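Local coordinates for oligopeptide ABC transporter, periplasmic oligopeptide-binding protein, putative (Thermotoga maritima MSB8, PDB 5IPW) that probably binds oligopeptides in the periplasm and delivers them to an ABC transporter for uptake across the inner membrane, at residues I514-Y519 against L586-T591; W492-A497 against P504-P509; S339-N344 against F441-T446; I520-W525 against E550-L555. All coordinates share one frame; numbering follows the deposited sequence.

Contact 1 (I514-Y519 against L586-T591); sequences IADFWY and LWMIGT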
# COMPACT_ATOMS: atom_id res chain seq x y z
N ILE A 514 9.21 -3.69 15.74
CA ILE A 514 9.58 -5.07 15.44
C ILE A 514 10.59 -5.10 14.29
O ILE A 514 10.53 -4.29 13.37
CB ILE A 514 8.35 -5.97 15.14
CG1 ILE A 514 7.55 -5.46 13.94
CG2 ILE A 514 7.46 -6.03 16.38
CD1 ILE A 514 6.27 -6.22 13.67
N ALA A 515 11.52 -6.04 14.38
CA ALA A 515 12.61 -6.15 13.42
C ALA A 515 12.30 -7.18 12.35
O ALA A 515 11.54 -8.13 12.58
CB ALA A 515 13.89 -6.53 14.14
N ASP A 516 12.88 -6.99 11.17
CA ASP A 516 12.87 -8.02 10.16
C ASP A 516 13.91 -9.06 10.51
O ASP A 516 14.86 -8.79 11.24
CB ASP A 516 13.18 -7.46 8.77
CG ASP A 516 12.98 -8.49 7.68
OD1 ASP A 516 11.81 -8.74 7.32
OD2 ASP A 516 13.98 -9.07 7.20
N PHE A 517 13.75 -10.25 9.95
CA PHE A 517 14.64 -11.35 10.24
C PHE A 517 16.11 -11.04 9.99
O PHE A 517 16.96 -11.51 10.75
CB PHE A 517 14.24 -12.58 9.44
CG PHE A 517 12.85 -13.06 9.74
CD1 PHE A 517 12.50 -13.40 11.03
CD2 PHE A 517 11.90 -13.15 8.74
CE1 PHE A 517 11.22 -13.83 11.32
CE2 PHE A 517 10.62 -13.59 9.03
CZ PHE A 517 10.28 -13.93 10.32
N TRP A 518 16.41 -10.27 8.94
CA TRP A 518 17.81 -10.11 8.51
C TRP A 518 18.68 -9.37 9.53
O TRP A 518 19.87 -9.63 9.60
CB TRP A 518 17.94 -9.51 7.09
CG TRP A 518 17.72 -8.01 6.93
CD1 TRP A 518 16.58 -7.40 6.54
CD2 TRP A 518 18.70 -6.97 7.09
NE1 TRP A 518 16.76 -6.04 6.48
CE2 TRP A 518 18.06 -5.75 6.81
CE3 TRP A 518 20.05 -6.96 7.47
CZ2 TRP A 518 18.71 -4.51 6.91
CZ3 TRP A 518 20.70 -5.72 7.56
CH2 TRP A 518 20.02 -4.52 7.29
N TYR A 519 18.09 -8.50 10.34
CA TYR A 519 18.87 -7.82 11.38
C TYR A 519 18.37 -8.09 12.78
O TYR A 519 18.74 -7.37 13.71
CB TYR A 519 18.91 -6.31 11.13
CG TYR A 519 17.58 -5.60 11.16
CD1 TYR A 519 17.05 -5.11 12.35
CD2 TYR A 519 16.86 -5.39 9.99
CE1 TYR A 519 15.84 -4.45 12.37
CE2 TYR A 519 15.66 -4.73 10.01
CZ TYR A 519 15.15 -4.26 11.20
OH TYR A 519 13.94 -3.60 11.22
N LEU A 586 24.42 -7.93 0.64
CA LEU A 586 23.23 -8.66 0.19
C LEU A 586 22.59 -9.45 1.32
O LEU A 586 22.45 -10.67 1.24
CB LEU A 586 23.58 -9.55 -1.00
CG LEU A 586 23.05 -9.10 -2.37
CD1 LEU A 586 23.32 -7.63 -2.64
CD2 LEU A 586 23.67 -9.95 -3.46
N TRP A 587 22.17 -8.73 2.36
CA TRP A 587 21.59 -9.36 3.56
C TRP A 587 20.33 -10.15 3.27
O TRP A 587 20.06 -11.14 3.94
CB TRP A 587 21.27 -8.31 4.59
CG TRP A 587 22.46 -7.62 5.11
CD1 TRP A 587 23.50 -8.17 5.80
CD2 TRP A 587 22.74 -6.23 5.01
NE1 TRP A 587 24.41 -7.20 6.13
CE2 TRP A 587 23.96 -5.99 5.66
CE3 TRP A 587 22.06 -5.15 4.42
CZ2 TRP A 587 24.53 -4.73 5.74
CZ3 TRP A 587 22.62 -3.89 4.51
CH2 TRP A 587 23.85 -3.69 5.16
N MET A 588 19.55 -9.71 2.29
CA MET A 588 18.42 -10.50 1.81
C MET A 588 18.73 -11.04 0.43
O MET A 588 19.13 -10.30 -0.46
CB MET A 588 17.14 -9.65 1.76
CG MET A 588 16.46 -9.48 3.11
SD MET A 588 15.06 -8.34 3.06
CE MET A 588 15.92 -6.78 2.92
N ILE A 589 18.56 -12.35 0.27
CA ILE A 589 18.76 -13.00 -1.01
C ILE A 589 17.43 -13.58 -1.45
O ILE A 589 17.00 -14.62 -0.94
CB ILE A 589 19.84 -14.10 -0.94
CG1 ILE A 589 21.20 -13.49 -0.57
CG2 ILE A 589 19.94 -14.83 -2.27
CD1 ILE A 589 22.27 -14.52 -0.23
N GLY A 590 16.78 -12.89 -2.37
CA GLY A 590 15.49 -13.34 -2.90
C GLY A 590 15.57 -14.04 -4.23
O GLY A 590 16.60 -14.03 -4.90
N THR A 591 14.45 -14.66 -4.60
CA THR A 591 14.28 -15.26 -5.91
C THR A 591 13.08 -14.64 -6.58
O THR A 591 12.01 -14.51 -5.97
CB THR A 591 14.01 -16.75 -5.78
OG1 THR A 591 12.89 -16.96 -4.91
CG2 THR A 591 15.23 -17.45 -5.24

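Contact 2 (W492-A497 against P504-P509); sequences WNMDRA and PMVIFP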
# COMPACT_ATOMS: atom_id res chain seq x y z
N TRP A 492 11.42 -15.61 4.16
CA TRP A 492 10.16 -14.89 4.24
C TRP A 492 9.96 -14.19 2.91
O TRP A 492 10.93 -13.97 2.17
CB TRP A 492 10.21 -13.85 5.36
CG TRP A 492 8.88 -13.30 5.79
CD1 TRP A 492 8.39 -12.05 5.56
CD2 TRP A 492 7.89 -13.98 6.57
NE1 TRP A 492 7.15 -11.91 6.14
CE2 TRP A 492 6.82 -13.08 6.76
CE3 TRP A 492 7.81 -15.26 7.12
CZ2 TRP A 492 5.68 -13.43 7.47
CZ3 TRP A 492 6.67 -15.60 7.82
CH2 TRP A 492 5.63 -14.69 7.99
N ASN A 493 8.72 -13.83 2.60
CA ASN A 493 8.46 -13.02 1.41
C ASN A 493 9.00 -11.62 1.63
O ASN A 493 9.56 -11.32 2.67
CB ASN A 493 6.96 -12.97 1.09
CG ASN A 493 6.15 -12.28 2.17
OD1 ASN A 493 6.40 -11.12 2.51
ND2 ASN A 493 5.18 -12.99 2.72
N MET A 494 8.83 -10.76 0.63
CA MET A 494 9.21 -9.37 0.79
C MET A 494 8.16 -8.49 0.13
O MET A 494 8.42 -7.86 -0.89
CB MET A 494 10.58 -9.13 0.18
CG MET A 494 11.17 -7.77 0.49
SD MET A 494 12.25 -7.24 -0.84
CE MET A 494 12.77 -5.65 -0.21
N ASP A 495 6.98 -8.44 0.74
CA ASP A 495 5.91 -7.56 0.26
C ASP A 495 6.17 -6.11 0.67
O ASP A 495 7.19 -5.81 1.28
CB ASP A 495 4.53 -8.05 0.75
CG ASP A 495 4.49 -8.29 2.25
OD1 ASP A 495 5.45 -7.93 2.96
OD2 ASP A 495 3.48 -8.86 2.73
N ARG A 496 5.25 -5.22 0.30
CA ARG A 496 5.38 -3.80 0.61
C ARG A 496 6.71 -3.25 0.12
O ARG A 496 7.43 -2.58 0.86
CB ARG A 496 5.20 -3.54 2.11
CG ARG A 496 3.92 -4.13 2.66
CD ARG A 496 3.69 -3.73 4.11
NE ARG A 496 2.92 -4.74 4.83
CZ ARG A 496 3.43 -5.81 5.46
NH1 ARG A 496 4.75 -6.03 5.46
NH2 ARG A 496 2.63 -6.66 6.08
N ALA A 497 7.02 -3.53 -1.14
CA ALA A 497 8.25 -3.08 -1.77
C ALA A 497 8.01 -2.05 -2.88
O ALA A 497 8.75 -2.00 -3.86
CB ALA A 497 9.01 -4.29 -2.31
N PRO A 504 8.61 0.60 7.06
CA PRO A 504 10.03 0.70 6.75
C PRO A 504 10.95 -0.35 7.37
O PRO A 504 12.16 -0.26 7.19
CB PRO A 504 10.40 2.08 7.28
CG PRO A 504 9.47 2.29 8.42
CD PRO A 504 8.18 1.68 7.98
N MET A 505 10.41 -1.33 8.10
CA MET A 505 11.26 -2.22 8.88
C MET A 505 12.22 -3.05 8.03
O MET A 505 13.33 -3.33 8.46
CB MET A 505 10.43 -3.12 9.79
CG MET A 505 9.72 -4.26 9.10
SD MET A 505 8.62 -5.14 10.22
CE MET A 505 8.98 -6.84 9.75
N VAL A 506 11.80 -3.42 6.82
CA VAL A 506 12.61 -4.32 5.99
C VAL A 506 13.82 -3.61 5.38
O VAL A 506 14.87 -4.23 5.20
CB VAL A 506 11.76 -4.97 4.87
CG1 VAL A 506 12.64 -5.69 3.86
CG2 VAL A 506 10.77 -5.95 5.48
N ILE A 507 13.69 -2.33 5.07
CA ILE A 507 14.80 -1.59 4.50
C ILE A 507 15.65 -1.01 5.63
O ILE A 507 16.88 -1.07 5.57
CB ILE A 507 14.31 -0.48 3.54
CG1 ILE A 507 14.08 -1.04 2.14
CG2 ILE A 507 15.34 0.63 3.40
CD1 ILE A 507 13.28 -2.32 2.08
N PHE A 508 14.99 -0.45 6.64
CA PHE A 508 15.68 0.29 7.69
C PHE A 508 15.63 -0.41 9.05
O PHE A 508 14.55 -0.55 9.63
CB PHE A 508 15.07 1.68 7.81
CG PHE A 508 15.16 2.47 6.54
CD1 PHE A 508 16.39 2.94 6.10
CD2 PHE A 508 14.04 2.73 5.78
CE1 PHE A 508 16.49 3.66 4.93
CE2 PHE A 508 14.13 3.46 4.61
CZ PHE A 508 15.36 3.92 4.18
N PRO A 509 16.79 -0.84 9.56
CA PRO A 509 16.84 -1.36 10.92
C PRO A 509 16.37 -0.34 11.94
O PRO A 509 16.70 0.83 11.83
CB PRO A 509 18.33 -1.67 11.11
CG PRO A 509 18.81 -1.99 9.74
CD PRO A 509 18.05 -1.08 8.83

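Contact 3 (S339-N344 against F441-T446); sequences SRISLN and FTITVT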
# COMPACT_ATOMS: atom_id res chain seq x y z
N SER A 339 9.80 -15.09 -2.16
CA SER A 339 10.47 -15.96 -1.20
C SER A 339 11.96 -15.67 -1.12
O SER A 339 12.73 -16.17 -1.93
CB SER A 339 10.25 -17.43 -1.57
OG SER A 339 10.73 -18.30 -0.56
N ARG A 340 12.35 -14.86 -0.14
CA ARG A 340 13.75 -14.49 0.07
C ARG A 340 14.31 -15.12 1.34
O ARG A 340 13.57 -15.72 2.12
CB ARG A 340 13.94 -12.96 0.10
CG ARG A 340 13.01 -12.17 1.02
CD ARG A 340 13.39 -12.19 2.50
NE ARG A 340 12.46 -11.36 3.27
CZ ARG A 340 12.70 -10.82 4.46
NH1 ARG A 340 13.86 -10.99 5.09
NH2 ARG A 340 11.75 -10.08 5.04
N ILE A 341 15.62 -14.99 1.53
CA ILE A 341 16.32 -15.56 2.69
C ILE A 341 17.31 -14.57 3.27
O ILE A 341 17.91 -13.76 2.56
CB ILE A 341 17.05 -16.87 2.32
CG1 ILE A 341 17.49 -17.63 3.58
CG2 ILE A 341 18.25 -16.61 1.42
CD1 ILE A 341 18.06 -19.00 3.29
N SER A 342 17.47 -14.63 4.59
CA SER A 342 18.56 -13.94 5.25
C SER A 342 19.27 -14.96 6.13
O SER A 342 18.64 -15.85 6.71
CB SER A 342 18.07 -12.73 6.05
OG SER A 342 16.87 -12.99 6.74
N LEU A 343 20.59 -14.85 6.19
CA LEU A 343 21.39 -15.71 7.06
C LEU A 343 21.47 -15.07 8.43
O LEU A 343 21.27 -13.86 8.57
CB LEU A 343 22.79 -15.91 6.47
CG LEU A 343 22.85 -16.38 5.02
CD1 LEU A 343 24.27 -16.21 4.49
CD2 LEU A 343 22.39 -17.83 4.88
N ASN A 344 21.76 -15.87 9.45
CA ASN A 344 21.85 -15.35 10.80
C ASN A 344 23.20 -14.68 11.02
O ASN A 344 24.20 -15.33 11.30
CB ASN A 344 21.61 -16.49 11.81
CG ASN A 344 21.45 -15.99 13.23
OD1 ASN A 344 21.76 -14.84 13.53
ND2 ASN A 344 20.98 -16.86 14.11
N PHE A 441 24.25 -25.95 6.81
CA PHE A 441 23.31 -25.26 7.69
C PHE A 441 21.89 -25.57 7.28
O PHE A 441 21.65 -26.12 6.21
CB PHE A 441 23.56 -23.75 7.72
CG PHE A 441 23.45 -23.09 6.37
CD1 PHE A 441 24.54 -23.08 5.51
CD2 PHE A 441 22.28 -22.46 5.98
CE1 PHE A 441 24.45 -22.46 4.27
CE2 PHE A 441 22.19 -21.83 4.75
CZ PHE A 441 23.28 -21.84 3.89
N THR A 442 20.95 -25.23 8.16
CA THR A 442 19.54 -25.53 7.95
C THR A 442 18.78 -24.26 7.56
O THR A 442 18.92 -23.22 8.21
CB THR A 442 18.92 -26.15 9.22
OG1 THR A 442 19.37 -27.50 9.35
CG2 THR A 442 17.40 -26.14 9.15
N ILE A 443 17.99 -24.36 6.50
CA ILE A 443 17.10 -23.29 6.09
C ILE A 443 15.77 -23.51 6.80
O ILE A 443 15.14 -24.56 6.65
CB ILE A 443 16.86 -23.28 4.57
CG1 ILE A 443 18.18 -23.03 3.83
CG2 ILE A 443 15.84 -22.21 4.20
CD1 ILE A 443 18.10 -23.27 2.34
N THR A 444 15.36 -22.50 7.56
CA THR A 444 14.12 -22.55 8.29
C THR A 444 13.04 -21.81 7.52
O THR A 444 13.22 -20.64 7.16
CB THR A 444 14.26 -21.87 9.66
OG1 THR A 444 15.38 -22.43 10.35
CG2 THR A 444 12.99 -22.05 10.50
N VAL A 445 11.93 -22.49 7.26
CA VAL A 445 10.78 -21.89 6.59
C VAL A 445 9.51 -22.21 7.35
O VAL A 445 9.51 -23.03 8.27
CB VAL A 445 10.63 -22.39 5.14
CG1 VAL A 445 11.95 -22.29 4.39
CG2 VAL A 445 10.13 -23.83 5.09
N THR A 446 8.43 -21.55 6.96
CA THR A 446 7.09 -21.94 7.39
C THR A 446 6.15 -21.85 6.19
O THR A 446 6.06 -20.81 5.53
CB THR A 446 6.59 -21.09 8.58
OG1 THR A 446 5.26 -21.49 8.94
CG2 THR A 446 6.62 -19.61 8.27

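Contact 4 (I520-W525 against E550-L555); sequences IGWSGW and EVVYRL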
# COMPACT_ATOMS: atom_id res chain seq x y z
N ILE A 520 17.58 -9.14 12.96
CA ILE A 520 16.88 -9.34 14.23
C ILE A 520 17.85 -9.57 15.39
O ILE A 520 17.67 -9.01 16.47
CB ILE A 520 15.80 -10.45 14.13
CG1 ILE A 520 14.89 -10.41 15.35
CG2 ILE A 520 16.42 -11.83 13.97
CD1 ILE A 520 13.64 -11.25 15.19
N GLY A 521 18.90 -10.36 15.15
CA GLY A 521 19.97 -10.55 16.13
C GLY A 521 20.69 -9.27 16.55
O GLY A 521 21.19 -9.18 17.67
N TRP A 522 20.75 -8.27 15.67
CA TRP A 522 21.37 -6.98 15.99
C TRP A 522 20.45 -5.99 16.70
O TRP A 522 20.87 -4.87 17.00
CB TRP A 522 21.95 -6.34 14.72
CG TRP A 522 23.06 -7.13 14.09
CD1 TRP A 522 24.04 -7.81 14.74
CD2 TRP A 522 23.34 -7.28 12.69
NE1 TRP A 522 24.89 -8.40 13.84
CE2 TRP A 522 24.49 -8.08 12.57
CE3 TRP A 522 22.72 -6.81 11.52
CZ2 TRP A 522 25.04 -8.43 11.34
CZ3 TRP A 522 23.27 -7.17 10.29
CH2 TRP A 522 24.41 -7.97 10.21
N SER A 523 19.20 -6.39 16.98
CA SER A 523 18.21 -5.50 17.62
C SER A 523 18.69 -4.88 18.93
O SER A 523 18.27 -3.77 19.28
CB SER A 523 16.91 -6.26 17.88
OG SER A 523 16.32 -6.69 16.67
N GLY A 524 19.54 -5.59 19.67
CA GLY A 524 20.11 -5.06 20.90
C GLY A 524 20.93 -3.82 20.62
O GLY A 524 20.64 -2.74 21.15
N TRP A 525 21.92 -3.97 19.76
CA TRP A 525 22.83 -2.89 19.40
C TRP A 525 22.15 -1.75 18.64
O TRP A 525 22.43 -0.58 18.90
CB TRP A 525 24.00 -3.44 18.58
CG TRP A 525 24.98 -4.19 19.41
CD1 TRP A 525 25.03 -5.53 19.63
CD2 TRP A 525 26.06 -3.63 20.17
NE1 TRP A 525 26.07 -5.85 20.47
CE2 TRP A 525 26.72 -4.69 20.81
CE3 TRP A 525 26.53 -2.32 20.36
CZ2 TRP A 525 27.83 -4.50 21.63
CZ3 TRP A 525 27.64 -2.13 21.17
CH2 TRP A 525 28.27 -3.21 21.80
N GLU A 550 29.22 -1.46 10.26
CA GLU A 550 29.02 -0.00 10.34
C GLU A 550 27.99 0.48 9.31
O GLU A 550 27.27 1.46 9.52
CB GLU A 550 30.35 0.72 10.13
CG GLU A 550 30.37 2.14 10.68
CD GLU A 550 30.12 2.21 12.18
OE1 GLU A 550 30.59 1.30 12.90
OE2 GLU A 550 29.45 3.16 12.64
N VAL A 551 27.93 -0.23 8.19
CA VAL A 551 26.99 0.08 7.12
C VAL A 551 25.52 -0.09 7.57
O VAL A 551 24.62 0.55 7.03
CB VAL A 551 27.32 -0.77 5.87
CG1 VAL A 551 26.95 -2.23 6.07
CG2 VAL A 551 26.67 -0.18 4.63
N VAL A 552 25.28 -0.95 8.57
CA VAL A 552 23.96 -1.09 9.18
C VAL A 552 23.61 0.15 10.00
O VAL A 552 22.51 0.70 9.88
CB VAL A 552 23.86 -2.35 10.07
CG1 VAL A 552 22.56 -2.38 10.86
CG2 VAL A 552 23.97 -3.61 9.22
N TYR A 553 24.53 0.60 10.85
CA TYR A 553 24.32 1.83 11.62
C TYR A 553 24.03 3.02 10.72
O TYR A 553 23.41 4.00 11.14
CB TYR A 553 25.54 2.16 12.49
CG TYR A 553 25.74 1.31 13.74
CD1 TYR A 553 24.65 0.77 14.44
CD2 TYR A 553 27.01 1.08 14.24
CE1 TYR A 553 24.85 0.02 15.58
CE2 TYR A 553 27.21 0.33 15.38
CZ TYR A 553 26.13 -0.20 16.05
OH TYR A 553 26.32 -0.95 17.19
N ARG A 554 24.51 2.94 9.47
CA ARG A 554 24.30 3.99 8.48
C ARG A 554 22.85 4.01 7.99
O ARG A 554 22.23 5.08 7.92
CB ARG A 554 25.28 3.81 7.31
CG ARG A 554 25.97 5.09 6.84
CD ARG A 554 26.53 5.91 8.00
NE ARG A 554 27.10 5.09 9.06
CZ ARG A 554 27.26 5.47 10.33
NH1 ARG A 554 26.89 6.68 10.73
NH2 ARG A 554 27.79 4.63 11.21
N LEU A 555 22.32 2.83 7.67
CA LEU A 555 20.91 2.70 7.27
C LEU A 555 19.95 3.29 8.30
O LEU A 555 18.90 3.82 7.94
CB LEU A 555 20.54 1.23 7.03
CG LEU A 555 20.94 0.65 5.68
CD1 LEU A 555 20.73 -0.86 5.68
CD2 LEU A 555 20.16 1.29 4.55

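Contact 1 (I514-Y519 against L586-T591)
Trp518 and Trp587 lay their indoles together in an offset (parallel-displaced) stack, with the six-membered rings 4.5 Å apart between centroids and the planes at 14°. The benzo part of Trp518 slides over one face of Trp587, so that CZ3 of Trp518 lies 3.3 Å from CD2 of Trp587 while Trp518 CE3 rests against CB and CG of Trp587. Broad apolar rings suit a site where every touching residue is buried. Replacing Trp587 by an alanine is likely to leave the Trp518 ring without its stacking partner and open a gap beside Val551, Val552 and Leu555 of helix 550-564.

The loop packs where the chain enters strand 589-591, an outermost strand of a mixed five-stranded sheet.

A Met-aromatic contact adds to the stack. Met588 turns about its CG-SD bond (chi3 -73°), bringing CE 3.7 Å from Trp518 CD1, while SD sits obliquely 4.7 Å from the centroid of the Trp518 five-membered ring.

Polar bonds hold the loop's shape. Asp516 OD2 accepts from Trp518 N at 3.2 Å, nearly straight at 170°, closing an Asx turn; Asp516 OD1 forms a salt bridge with Arg340. Trp518 NE1 donates to Val506 O.

Contact 2 (W492-A497 against P504-P509)
A small apolar contact joins Met494 to Val506 and Ile507, linking strand 489-494 near Met494 to a turn in the loop that runs on toward helix 523-534. It buries only 104 Å² over both sides, and no hydrogen bond crosses it. The whole meeting is made by one methyl group: CE of Met494 lies 4.1 Å from CG1 of Val506 and 4.1 Å from CD1 of Ile507. Methionine suits this place because its long unbranched chain can reach across from the strand to the loop. CG stands anti to the backbone N (chi1 -170°) and the rest of the chain is extended, which carries CE out to the branched residues. The Met494 side chain crosses that of Ile507 at about a right angle and that of Val506 obliquely.

Each segment is shaped by bonds of its own. Residues 505-507 have helical backbone angles, and Phe508 N donates to Pro504 O at 2.9 Å, a turn that offers Val506 and Ile507 side by side. Ile507 uses its other branch within the loop, CG2 lying over the middle of one face of the Phe508 ring. On the strand side Asn493 OD1 accepts from Asp495 N at 3.3 Å, making an Asx turn. Asp495 and Arg496 then pair by charge alone, Asp495 OD1 and Arg496 NH1 standing 3.2 Å apart with the oxygen well out of the guanidinium plane.

With only methyl groups touching, the contact depends on shape and the burial of apolar carbon, and nothing in its chemistry fixes a precise angle between the segments.

Contact 3 (S339-N344 against F441-T446)
Ile341 and Leu343 meet Ile443 and Phe441 across an intervening strand, 489-494, in a mixed five-stranded sheet. Strand 440-445, helix 448-462 and the neighbouring parallel strand 467-472 form a beta-alpha-beta crossover, a unit common in the lobes of periplasmic binding proteins. Since strands 340-343 and 440-445 are not sheet neighbours, their closest CA atoms, those of Ile341 and Ile443, stay 8.5 Å apart, and side chains alone bridge the distance.

Ile341 does so by stretching out. Its CG1 is anti to the backbone N (chi1 -167°), and chi2 of 173° continues the line, so Ile341 CD1 arrives 4.0 Å from CG2 of Ile443 and 4.1 Å from its CG1. The two isoleucines cross at about a right angle, the tip of one meeting both branches of the other. Branched aliphatic chains suit this buried layer, and helix 448-462 packs on it too, with Trp454 against Ile341 and Trp461 against Ile443.

The alternation of the strand sends Arg340 and Ser342 the other way, Ser342 touching Trp518. Ser339, at the corner before the strand, is buried, but its OG is satisfied by His450 and Trp454.

The side chains of Leu343 and Phe441 cross at about a right angle, and the approach ends with Leu343 CD2 4.0 Å from Phe441 CE2, obliquely to the ring.

Contact 4 (I520-W525 against E550-L555)
The carbonyl oxygen of Ile520 is gripped twice by Ser523, in the turn from which Trp522 and Trp525 reach across to Val552 and Tyr553. Ser523 OG donates to Ile520 O at 2.7 Å and Ser523 N at 3.1 Å, the hydroxyl coming in tilted 22° from the carbonyl plane. Serine suits the first residue of helix 523-534 because its short hydroxyl can reach back to the preceding turn.

Trp522 meets Val552 through the benzo part of its indole, CZ3 of Trp522 lying 3.8 Å from CG2 of Val552. The methyl approaches obliquely, and it is the branch that Val552 holds anti to its own carbonyl carbon. A beta-branched residue offers such a methyl close to the helix backbone, where Trp522 can meet it. Pro548 and Pro549, just before the second helix, also touch Trp522.

The contact joins the start of helix 523-534 to the first turns of helix 550-564, two helices linked by a long loop.

The second pair is of mixed character. Tyr553 OH comes 3.5 Å from CE3 of Trp525 and 3.7 Å from its CB, with the two side chains crossing at a slant. The hydroxyl makes its hydrogen bond with Glu547, and Trp525 NE1 is bonded to Gly545 O, both in the linking loop. Tyr529 stacks on the Tyr553 ring.

One turn apart along the helix, Arg554 NH2 and Glu550 OE2 form a 2.6 Å salt bridge, the oxygen lying in the guanidinium plane at its edge.

Overall arrangement
Contacts 1 and 2 each touch all the others; from contact 1 the centres of contacts 2, 3 and 4 lie about 8, 9 and 12 Å away. Tyr519 OH of contact 1 probably hydrogen-bonds to Met505 O of contact 2 at 2.8 Å, and Ile589 N to Ile341 O of contact 3, also at 2.8 Å, as neighbouring strands of one sheet. That sheet also joins contacts 2 and 3 through Trp492 O and Arg340 N, 2.9 Å apart. Contact 4, nested in the loop closed by contact 1, brings Val551 CG1 to 3.5 Å from Trp587 CZ2. Contacts 3 and 4 do not touch, their centres about 19 Å apart, and contact 1 touches both.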